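Local coordinates for extracellular solute-binding protein (Bordetella parapertussis, PDB 3PU5), which probably binds a small solute, perhaps a polyamine, outside the cytoplasmic membrane and delivers it to a transporter for uptake, at residues 98-103 with 303-308. Numbering follows the deposited sequence.
Sequences KADWEG and VDTALL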
ATOM      1  N   LYS A  98      -6.580   9.851   4.180  1.00  8.70           N
ATOM      2  CA  LYS A  98      -6.459  11.222   3.706  1.00 10.62           C
ATOM      3  C   LYS A  98      -5.460  12.046   4.525  1.00 11.69           C
ATOM      4  O   LYS A  98      -5.041  13.130   4.107  1.00  9.61           O
ATOM      5  CB  LYS A  98      -7.835  11.892   3.750  1.00 11.58           C
ATOM      6  CG  LYS A  98      -8.930  11.109   3.024  1.00 10.18           C
ATOM      7  CD  LYS A  98     -10.274  11.835   3.095  1.00 13.83           C
ATOM      8  CE  LYS A  98     -11.041  11.513   4.363  1.00 13.92           C
ATOM      9  NZ  LYS A  98     -12.412  12.092   4.288  1.00 15.67           N
ATOM     10  N   ALA A  99      -5.078  11.525   5.688  1.00 10.82           N
ATOM     11  CA  ALA A  99      -4.342  12.310   6.680  1.00 14.79           C
ATOM     12  C   ALA A  99      -3.037  12.944   6.191  1.00 16.08           C
ATOM     13  O   ALA A  99      -2.713  14.055   6.589  1.00 16.84           O
ATOM     14  CB  ALA A  99      -4.086  11.489   7.942  1.00 15.60           C
ATOM     15  N   ASP A 100      -2.287  12.256   5.338  1.00 12.62           N
ATOM     16  CA  ASP A 100      -0.996  12.794   4.910  1.00 14.12           C
ATOM     17  C   ASP A 100      -1.102  13.921   3.866  1.00 12.93           C
ATOM     18  O   ASP A 100      -0.138  14.640   3.625  1.00 13.25           O
ATOM     19  CB  ASP A 100      -0.096  11.672   4.366  1.00 12.42           C
ATOM     20  CG  ASP A 100       0.435  10.751   5.465  1.00 18.79           C
ATOM     21  OD1 ASP A 100       0.404  11.141   6.653  1.00 20.04           O
ATOM     22  OD2 ASP A 100       0.894   9.639   5.143  1.00 19.36           O
ATOM     23  N   TRP A 101      -2.265  14.076   3.245  1.00 11.81           N
ATOM     24  CA  TRP A 101      -2.320  14.801   1.969  1.00 11.96           C
ATOM     25  C   TRP A 101      -2.849  16.241   2.040  1.00 12.81           C
ATOM     26  O   TRP A 101      -3.142  16.867   1.021  1.00 11.82           O
ATOM     27  CB  TRP A 101      -3.043  13.929   0.927  1.00 12.86           C
ATOM     28  CG  TRP A 101      -2.582  12.518   1.086  1.00 11.52           C
ATOM     29  CD1 TRP A 101      -3.302  11.466   1.583  1.00 11.26           C
ATOM     30  CD2 TRP A 101      -1.265  12.016   0.829  1.00 12.56           C
ATOM     31  NE1 TRP A 101      -2.518  10.336   1.633  1.00 11.19           N
ATOM     32  CE2 TRP A 101      -1.264  10.648   1.174  1.00 11.73           C
ATOM     33  CE3 TRP A 101      -0.087  12.587   0.330  1.00 15.38           C
ATOM     34  CZ2 TRP A 101      -0.135   9.845   1.029  1.00 14.67           C
ATOM     35  CZ3 TRP A 101       1.034  11.784   0.191  1.00 12.99           C
ATOM     36  CH2 TRP A 101       0.999  10.429   0.539  1.00 13.78           C
ATOM     37  N   GLU A 102      -2.948  16.751   3.260  1.00 11.27           N
ATOM     38  CA  GLU A 102      -3.274  18.147   3.516  1.00 14.72           C
ATOM     39  C   GLU A 102      -4.502  18.630   2.751  1.00 15.49           C
ATOM     40  O   GLU A 102      -4.511  19.731   2.199  1.00 14.68           O
ATOM     41  CB  GLU A 102      -2.039  19.037   3.269  1.00 17.31           C
ATOM     42  CG  GLU A 102      -0.919  18.746   4.271  1.00 19.11           C
ATOM     43  CD  GLU A 102       0.347  19.550   4.041  1.00 26.44           C
ATOM     44  OE1 GLU A 102       0.267  20.674   3.494  1.00 25.54           O
ATOM     45  OE2 GLU A 102       1.429  19.050   4.418  1.00 28.89           O
ATOM     46  N   GLY A 103      -5.537  17.790   2.735  1.00 14.26           N
ATOM     47  CA  GLY A 103      -6.806  18.126   2.117  1.00 15.05           C
ATOM     48  C   GLY A 103      -6.765  18.156   0.604  1.00 14.78           C
ATOM     49  O   GLY A 103      -7.663  18.703  -0.042  1.00 16.62           O
ATOM     50  N   VAL A 303       1.447   4.243   8.360  1.00 14.00           N
ATOM     51  CA  VAL A 303       2.513   5.035   8.947  1.00 17.62           C
ATOM     52  C   VAL A 303       2.653   6.370   8.214  1.00 17.56           C
ATOM     53  O   VAL A 303       2.582   6.426   6.989  1.00 15.66           O
ATOM     54  CB  VAL A 303       3.843   4.276   8.918  1.00 16.78           C
ATOM     55  CG1 VAL A 303       4.921   5.072   9.651  1.00 18.43           C
ATOM     56  CG2 VAL A 303       3.669   2.884   9.540  1.00 16.77           C
ATOM     57  N   ASP A 304       2.837   7.436   8.985  1.00 16.02           N
ATOM     58  CA  ASP A 304       2.977   8.795   8.462  1.00 17.29           C
ATOM     59  C   ASP A 304       4.035   8.891   7.363  1.00 19.73           C
ATOM     60  O   ASP A 304       5.213   8.624   7.603  1.00 17.38           O
ATOM     61  CB  ASP A 304       3.328   9.739   9.624  1.00 23.81           C
ATOM     62  CG  ASP A 304       3.582  11.175   9.177  1.00 25.67           C
ATOM     63  OD1 ASP A 304       3.435  11.485   7.976  1.00 30.07           O
ATOM     64  OD2 ASP A 304       3.925  12.006  10.049  1.00 33.17           O
ATOM     65  N   THR A 305       3.617   9.275   6.159  1.00 15.93           N
ATOM     66  CA  THR A 305       4.548   9.392   5.037  1.00 17.85           C
ATOM     67  C   THR A 305       5.732  10.304   5.363  1.00 19.19           C
ATOM     68  O   THR A 305       6.882   9.940   5.123  1.00 17.79           O
ATOM     69  CB  THR A 305       3.856   9.896   3.751  1.00 17.27           C
ATOM     70  OG1 THR A 305       2.740   9.052   3.442  1.00 17.50           O
ATOM     71  CG2 THR A 305       4.828   9.889   2.577  1.00 16.48           C
ATOM     72  N   ALA A 306       5.446  11.483   5.907  1.00 17.68           N
ATOM     73  CA  ALA A 306       6.487  12.452   6.249  1.00 21.59           C
ATOM     74  C   ALA A 306       7.480  11.868   7.243  1.00 20.61           C
ATOM     75  O   ALA A 306       8.683  12.103   7.140  1.00 21.85           O
ATOM     76  CB  ALA A 306       5.865  13.739   6.813  1.00 21.72           C
ATOM     77  N   LEU A 307       6.969  11.102   8.202  1.00 19.04           N
ATOM     78  CA  LEU A 307       7.811  10.461   9.195  1.00 19.65           C
ATOM     79  C   LEU A 307       8.764   9.459   8.541  1.00 18.22           C
ATOM     80  O   LEU A 307       9.965   9.471   8.809  1.00 18.49           O
ATOM     81  CB  LEU A 307       6.955   9.773  10.263  1.00 20.93           C
ATOM     82  CG  LEU A 307       7.735   9.017  11.338  1.00 22.41           C
ATOM     83  CD1 LEU A 307       8.669   9.967  12.082  1.00 24.70           C
ATOM     84  CD2 LEU A 307       6.783   8.323  12.306  1.00 20.45           C
ATOM     85  N   LEU A 308       8.232   8.602   7.674  1.00 16.69           N
ATOM     86  CA  LEU A 308       9.057   7.616   6.970  1.00 18.99           C
ATOM     87  C   LEU A 308      10.187   8.263   6.173  1.00 18.27           C
ATOM     88  O   LEU A 308      11.333   7.811   6.216  1.00 19.76           O
ATOM     89  CB  LEU A 308       8.194   6.745   6.048  1.00 18.63           C
ATOM     90  CG  LEU A 308       7.301   5.728   6.768  1.00 19.74           C
ATOM     91  CD1 LEU A 308       6.304   5.135   5.804  1.00 17.86           C
ATOM     92  CD2 LEU A 308       8.143   4.630   7.411  1.00 18.96           C
TER
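The carboxylate of Asp100 receives both donors of Thr305 on one face of its plane. The hydroxyl OG1 of Thr305 comes to Asp100 OD2 at 2.6 Å. The backbone N of Thr305 reaches the same Asp100 OD2 at 2.9 Å. The indole of Trp101 carries Asp100 CB over the centre of one face, 3.5 Å above the ring, while the benzo end of the Trp101 ring approaches Thr305 obliquely, its CH2 lying 3.7 Å from Thr305 OG1. Thr305 makes its two-pronged grip because OG1 stands beside its own backbone N (chi1 -55°), which lets hydroxyl and amide converge on one acceptor. The pair illustrates how a loop carboxylate can take up an N-H in the first turn of a helix. Asp304 is the N-cap of helix 305-322, its OD1 accepting a weak, bent bond from Ala306 N, and Asp100 adds a second acidic group at this helix start. In this protein of the periplasmic binding protein type, the contact ties the loop between helix 67-75 and strand 106-107 to the start of the C-terminal helix, 200 residues further along. The cost is that two acceptors, Asp100 OD1 and Asp304 OD1, sit 3.3 Å apart with their carboxylate planes turned 37° from each other; the helix dipole and the donated N-H groups would be expected to ease that repulsion. Trp101 also packs on Tyr71 and Ile74 of helix 67-75 and on Val243 of strand 238-246, whereas Leu308 rests against helix 156-167.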